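Local coordinates for 2-oxoglutarate (2OG) and Fe(II)-dependent oxygenase superfamily protein (PDB 6KWA) that probably catalyses the irreversible 2-oxoglutarate- and iron(II)-dependent oxidation of the auxin indole-3-acetic acid to inactive 2-oxoindole-3-acetic acid, at residues Cys28-His34 with Asn205-Leu211; Met214-Trp218 with Leu253-Ser257. One frame throughout, in Å; residues are numbered along the deposited sequence.

Contact 1 of 2, residues Cys28-His34 with Asn205-Leu211; sequences CFRVINH and NTLAINL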
loop_
_atom_site.group_PDB
_atom_site.type_symbol
_atom_site.label_atom_id
_atom_site.label_comp_id
_atom_site.label_asym_id
_atom_site.label_seq_id
_atom_site.Cartn_x
_atom_site.Cartn_y
_atom_site.Cartn_z
ATOM N N CYS A 28 -5.092 4.881 -8.910
ATOM C CA CYS A 28 -5.509 4.609 -7.553
ATOM C C CYS A 28 -7.005 4.529 -7.467
ATOM O O CYS A 28 -7.716 5.015 -8.346
ATOM C CB CYS A 28 -4.984 5.706 -6.605
ATOM S SG CYS A 28 -5.515 7.376 -7.088
ATOM N N PHE A 29 -7.484 3.906 -6.402
ATOM C CA PHE A 29 -8.910 3.858 -6.128
ATOM C C PHE A 29 -9.137 3.414 -4.710
ATOM O O PHE A 29 -8.306 2.751 -4.119
ATOM C CB PHE A 29 -9.650 2.942 -7.114
ATOM C CG PHE A 29 -9.126 1.551 -7.176
ATOM C CD1 PHE A 29 -9.716 0.532 -6.442
ATOM C CD2 PHE A 29 -8.057 1.244 -8.011
ATOM C CE1 PHE A 29 -9.241 -0.756 -6.524
ATOM C CE2 PHE A 29 -7.559 -0.047 -8.077
ATOM C CZ PHE A 29 -8.168 -1.061 -7.346
ATOM N N ARG A 30 -10.315 3.728 -4.205
ATOM C CA ARG A 30 -10.710 3.331 -2.873
ATOM C C ARG A 30 -11.518 2.044 -3.028
ATOM O O ARG A 30 -12.153 1.854 -4.064
ATOM C CB ARG A 30 -11.540 4.466 -2.251
ATOM C CG ARG A 30 -11.763 4.431 -0.743
ATOM C CD ARG A 30 -12.573 5.688 -0.287
ATOM N NE ARG A 30 -11.746 6.872 -0.044
ATOM C CZ ARG A 30 -11.787 8.003 -0.750
ATOM N NH1 ARG A 30 -12.628 8.145 -1.773
ATOM N NH2 ARG A 30 -10.989 9.014 -0.417
ATOM N N VAL A 31 -11.453 1.132 -2.060
ATOM C CA VAL A 31 -12.355 -0.006 -2.078
ATOM C C VAL A 31 -13.241 0.007 -0.831
ATOM O O VAL A 31 -12.814 0.398 0.269
ATOM C CB VAL A 31 -11.628 -1.369 -2.193
ATOM C CG1 VAL A 31 -11.025 -1.509 -3.593
ATOM C CG2 VAL A 31 -10.557 -1.566 -1.101
ATOM N N ILE A 32 -14.500 -0.372 -1.043
ATOM C CA ILE A 32 -15.462 -0.615 0.027
ATOM C C ILE A 32 -15.964 -2.035 -0.118
ATOM O O ILE A 32 -15.788 -2.658 -1.179
ATOM C CB ILE A 32 -16.662 0.343 -0.042
ATOM C CG1 ILE A 32 -17.306 0.262 -1.434
ATOM C CG2 ILE A 32 -16.244 1.757 0.288
ATOM C CD1 ILE A 32 -18.588 1.063 -1.575
ATOM N N ASN A 33 -16.578 -2.546 0.946
ATOM C CA ASN A 33 -16.992 -3.945 1.026
ATOM C C ASN A 33 -15.861 -4.868 0.623
ATOM O O ASN A 33 -16.051 -5.834 -0.113
ATOM C CB ASN A 33 -18.230 -4.177 0.156
ATOM C CG ASN A 33 -19.352 -3.186 0.463
ATOM O OD1 ASN A 33 -19.437 -2.641 1.573
ATOM N ND2 ASN A 33 -20.193 -2.917 -0.533
ATOM N N HIS A 34 -14.679 -4.545 1.126
ATOM C CA HIS A 34 -13.428 -5.214 0.789
ATOM C C HIS A 34 -13.229 -6.593 1.386
ATOM O O HIS A 34 -12.211 -7.235 1.135
ATOM C CB HIS A 34 -12.267 -4.301 1.147
ATOM C CG HIS A 34 -12.447 -3.587 2.440
ATOM N ND1 HIS A 34 -12.484 -4.246 3.650
ATOM C CD2 HIS A 34 -12.580 -2.270 2.719
ATOM C CE1 HIS A 34 -12.652 -3.366 4.620
ATOM N NE2 HIS A 34 -12.706 -2.157 4.085
ATOM N N ASN A 205 -13.761 2.657 7.478
ATOM C CA ASN A 205 -13.804 1.287 6.936
ATOM C C ASN A 205 -13.537 1.121 5.440
ATOM O O ASN A 205 -14.015 0.159 4.829
ATOM C CB ASN A 205 -15.173 0.644 7.195
ATOM C CG ASN A 205 -15.720 0.935 8.567
ATOM O OD1 ASN A 205 -14.993 0.918 9.567
ATOM N ND2 ASN A 205 -17.022 1.177 8.632
ATOM N N THR A 206 -12.663 1.934 4.868
ATOM C CA THR A 206 -12.359 1.761 3.452
ATOM C C THR A 206 -10.855 1.638 3.399
ATOM O O THR A 206 -10.162 1.985 4.372
ATOM C CB THR A 206 -12.817 2.957 2.586
ATOM O OG1 THR A 206 -12.034 4.120 2.897
ATOM C CG2 THR A 206 -14.293 3.244 2.814
ATOM N N LEU A 207 -10.356 1.119 2.287
ATOM C CA LEU A 207 -8.916 1.027 2.046
ATOM C C LEU A 207 -8.584 1.796 0.750
ATOM O O LEU A 207 -9.411 1.862 -0.156
ATOM C CB LEU A 207 -8.483 -0.442 1.961
ATOM C CG LEU A 207 -8.692 -1.255 3.242
ATOM C CD1 LEU A 207 -8.646 -2.739 3.002
ATOM C CD2 LEU A 207 -7.658 -0.874 4.307
ATOM N N ALA A 208 -7.393 2.392 0.677
ATOM C CA ALA A 208 -6.948 3.109 -0.511
ATOM C C ALA A 208 -5.994 2.220 -1.305
ATOM O O ALA A 208 -5.029 1.680 -0.762
ATOM C CB ALA A 208 -6.269 4.406 -0.113
ATOM N N ILE A 209 -6.260 2.064 -2.590
ATOM C CA ILE A 209 -5.407 1.228 -3.416
ATOM C C ILE A 209 -4.683 2.145 -4.340
ATOM O O ILE A 209 -5.284 3.054 -4.881
ATOM C CB ILE A 209 -6.203 0.213 -4.255
ATOM C CG1 ILE A 209 -7.287 -0.451 -3.415
ATOM C CG2 ILE A 209 -5.277 -0.807 -4.877
ATOM C CD1 ILE A 209 -6.771 -1.239 -2.289
ATOM N N ASN A 210 -3.406 1.907 -4.563
ATOM C CA ASN A 210 -2.762 2.645 -5.623
ATOM C C ASN A 210 -1.779 1.740 -6.302
ATOM O O ASN A 210 -1.318 0.756 -5.722
ATOM C CB ASN A 210 -2.058 3.895 -5.104
ATOM C CG ASN A 210 -0.822 3.562 -4.366
ATOM O OD1 ASN A 210 -0.861 3.368 -3.157
ATOM N ND2 ASN A 210 0.289 3.413 -5.087
ATOM N N LEU A 211 -1.467 2.063 -7.548
ATOM C CA LEU A 211 -0.574 1.217 -8.322
ATOM C C LEU A 211 0.813 1.849 -8.290
ATOM O O LEU A 211 0.930 3.037 -8.008
ATOM C CB LEU A 211 -1.117 1.059 -9.751
ATOM C CG LEU A 211 -2.356 0.152 -9.828
ATOM C CD1 LEU A 211 -3.645 0.825 -9.351
ATOM C CD2 LEU A 211 -2.521 -0.353 -11.239
#

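Contact 2 of 2, residues Met214-Trp218 with Leu253-Ser257; sequences MATIW and LEPPS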
loop_
_atom_site.group_PDB
_atom_site.type_symbol
_atom_site.label_atom_id
_atom_site.label_comp_id
_atom_site.label_asym_id
_atom_site.label_seq_id
_atom_site.Cartn_x
_atom_site.Cartn_y
_atom_site.Cartn_z
ATOM N N MET A 214 6.030 -0.976 -10.737
ATOM C CA MET A 214 6.017 -2.331 -11.279
ATOM C C MET A 214 4.781 -2.603 -12.105
ATOM O O MET A 214 4.811 -3.438 -13.004
ATOM C CB MET A 214 6.105 -3.340 -10.155
ATOM C CG MET A 214 6.778 -4.631 -10.497
ATOM S SD MET A 214 8.511 -4.413 -10.976
ATOM C CE MET A 214 9.091 -3.190 -9.800
ATOM N N ALA A 215 3.693 -1.901 -11.810
ATOM C CA ALA A 215 2.458 -2.142 -12.533
ATOM C C ALA A 215 2.508 -1.496 -13.923
ATOM O O ALA A 215 2.009 -2.056 -14.901
ATOM C CB ALA A 215 1.254 -1.637 -11.728
ATOM N N THR A 216 3.122 -0.323 -14.007
ATOM C CA THR A 216 3.303 0.356 -15.276
ATOM C C THR A 216 4.217 -0.468 -16.183
ATOM O O THR A 216 3.923 -0.655 -17.359
ATOM C CB THR A 216 3.895 1.776 -15.077
ATOM O OG1 THR A 216 3.089 2.497 -14.137
ATOM C CG2 THR A 216 3.939 2.548 -16.403
ATOM N N ILE A 217 5.299 -0.993 -15.627
ATOM C CA ILE A 217 6.220 -1.833 -16.388
ATOM C C ILE A 217 5.495 -3.078 -16.887
ATOM O O ILE A 217 5.517 -3.391 -18.073
ATOM C CB ILE A 217 7.418 -2.265 -15.534
ATOM C CG1 ILE A 217 8.270 -1.057 -15.147
ATOM C CG2 ILE A 217 8.238 -3.328 -16.245
ATOM C CD1 ILE A 217 9.275 -1.375 -14.040
ATOM N N TRP A 218 4.805 -3.755 -15.977
ATOM C CA TRP A 218 4.104 -4.987 -16.295
ATOM C C TRP A 218 3.030 -4.826 -17.379
ATOM O O TRP A 218 2.872 -5.684 -18.238
ATOM C CB TRP A 218 3.482 -5.527 -15.020
ATOM C CG TRP A 218 2.660 -6.763 -15.156
ATOM C CD1 TRP A 218 3.108 -8.051 -15.149
ATOM C CD2 TRP A 218 1.232 -6.829 -15.272
ATOM N NE1 TRP A 218 2.039 -8.919 -15.252
ATOM C CE2 TRP A 218 0.882 -8.191 -15.337
ATOM C CE3 TRP A 218 0.218 -5.861 -15.316
ATOM C CZ2 TRP A 218 -0.437 -8.620 -15.448
ATOM C CZ3 TRP A 218 -1.097 -6.282 -15.426
ATOM C CH2 TRP A 218 -1.413 -7.657 -15.497
ATOM N N LEU A 253 11.528 -8.321 -14.224
ATOM C CA LEU A 253 10.166 -8.325 -14.777
ATOM C C LEU A 253 9.953 -7.677 -16.140
ATOM O O LEU A 253 10.213 -6.483 -16.308
ATOM C CB LEU A 253 9.230 -7.597 -13.812
ATOM C CG LEU A 253 7.799 -7.455 -14.321
ATOM C CD1 LEU A 253 7.145 -8.831 -14.470
ATOM C CD2 LEU A 253 7.006 -6.624 -13.360
ATOM N N GLU A 254 9.495 -8.449 -17.121
ATOM C CA GLU A 254 8.945 -7.826 -18.316
ATOM C C GLU A 254 7.462 -8.243 -18.568
ATOM O O GLU A 254 6.967 -9.193 -17.941
ATOM C CB GLU A 254 9.867 -8.141 -19.509
ATOM C CG GLU A 254 10.435 -6.838 -20.128
ATOM C CD GLU A 254 11.157 -6.984 -21.469
ATOM O OE1 GLU A 254 11.818 -8.024 -21.731
ATOM O OE2 GLU A 254 11.023 -6.032 -22.275
ATOM N N PRO A 255 6.734 -7.509 -19.441
ATOM C CA PRO A 255 5.277 -7.713 -19.558
ATOM C C PRO A 255 4.791 -9.003 -20.231
ATOM O O PRO A 255 5.478 -9.542 -21.092
ATOM C CB PRO A 255 4.816 -6.521 -20.420
ATOM C CG PRO A 255 5.858 -5.498 -20.296
ATOM C CD PRO A 255 7.147 -6.245 -20.082
ATOM N N PRO A 256 3.616 -9.500 -19.823
ATOM C CA PRO A 256 2.950 -10.505 -20.650
ATOM C C PRO A 256 2.843 -10.005 -22.096
ATOM O O PRO A 256 2.479 -8.846 -22.340
ATOM C CB PRO A 256 1.573 -10.626 -19.998
ATOM C CG PRO A 256 1.828 -10.319 -18.551
ATOM C CD PRO A 256 2.953 -9.318 -18.520
ATOM N N SER A 257 3.202 -10.868 -23.037
ATOM C CA SER A 257 3.221 -10.555 -24.470
ATOM C C SER A 257 2.006 -9.766 -24.952
ATOM O O SER A 257 2.140 -8.854 -25.779
ATOM C CB SER A 257 3.364 -11.840 -25.278
ATOM O OG SER A 257 2.217 -12.654 -25.089
#

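Contact 1 of 2, residues Cys28-His34 with Asn205-Leu211
Strands 28-32 and 207-211 run antiparallel side by side in the larger sheet of the double-stranded beta-helix fold, where Phe-29 pairs with Ile-209 and Val-31 with Leu-207; their short axes make an angle of 155°. Both pairs are of the hydrogen-bonded kind. Ile-209 N reaches Phe-29 O at 2.6 Å, and Phe-29 N returns a bond to Ile-209 O at 2.8 Å. The second pair is less even: Val-31 N lies 2.9 Å from Leu-207 O, whereas Leu-207 N to Val-31 O stretches to 3.3 Å.

The face bearing Phe-29, Val-31, Leu-207 and Ile-209 is apolar. Ile-209 lays its CB over the middle of the Phe-29 ring, 3.9 Å from the centroid, a CH-pi contact. Phe-29 chi1 of 56° sets CG between its own N and carbonyl carbon and leaves the ring beneath this branch point; CG1 of Ile-209 meets ring atom CE1 and its CG2 meets CZ. Past the strand end, His-34 folds back: Leu-207 CD1 covers one ring face, 4.0 Å from the centroid, while NE2 donates to Asn-205 O at 2.8 Å. That bond is bent, with 142° at the hydrogen, and NE2 stands above the carbonyl plane. ND1 is engaged by Val-36 N, so both ring nitrogens fix the imidazole.

On the reverse face Arg-30 CG and CD pass Thr-206 OG1 at van der Waals distance; OG1 itself hydrogen-bonds Leu-203 O, and the guanidinium continues to Asp-201 O and Thr-4 OG1. Asn-210 ND2 hydrogen-bonds OD2 of the metal ligand Asp-171 and also Leu-211 O. Strand 4-6 flanks 28-32 and strand 175-179 flanks 207-211; helix 12-25 packs on Phe-29, and helix 38-51 on His-34 and Leu-207.

Contact 2 of 2, residues Met214-Trp218 with Leu253-Ser257
Trp-218, at the end of helix 213-218, meets the loop of Leu-253 and Pro-256 along its length. Its CB lies 4.0 Å from Leu-253 CD2. With CG anti to the backbone N (chi1 177°), the indole extends so that CD1 comes 3.6 Å from Pro-256 CD, with Leu-253 CD1 at the ring edge. NE1 is nearer still to that proline, 3.4 Å from CD, and CE2 approaches both CD and CG. Pro-256 CD thus sits over the five-membered ring, 28° off its normal, a CH-pi contact. This is helix-to-loop packing at the surface: the segment after strand 237-245 lies against a short helix of the oxygenase domain, with Phe-141 stacked on the indole and Phe-174 and Phe-259 meeting it edge-to-face. An alanine in place of Trp-218 would keep CB but is likely to leave Pro-256 without its aromatic partner and open a gap among these phenylalanines. Leu-253 also turns CD2 to Met-214, whose CG is at a tight 3.5 Å. The backbone is approached too, Pro-255 bringing CB to within 3.0 Å of Trp-218 O and CG close to Ile-217 O.

In the fold
Strand 207-211 leads almost directly into helix 213-218, so the two contacts adjoin in sequence although their centres are 22 Å apart. Contact 1 comes first and is buried, about 10 Å from the chain centre; contact 2 follows at the surface, about 19 Å out. The first ties the N-terminal part of the chain to the mixed sheet of the oxygenase fold; the second lays the loop after strand 237-245, another strand of that sheet, on the helix. The metal site lies nearer contact 1: the Asn-210 side chain is about 5 Å from the magnesium ion, that of Met-214 about 13 Å. One continuous piece of chain therefore joins N-terminal strand, metal surroundings and C-terminal loop.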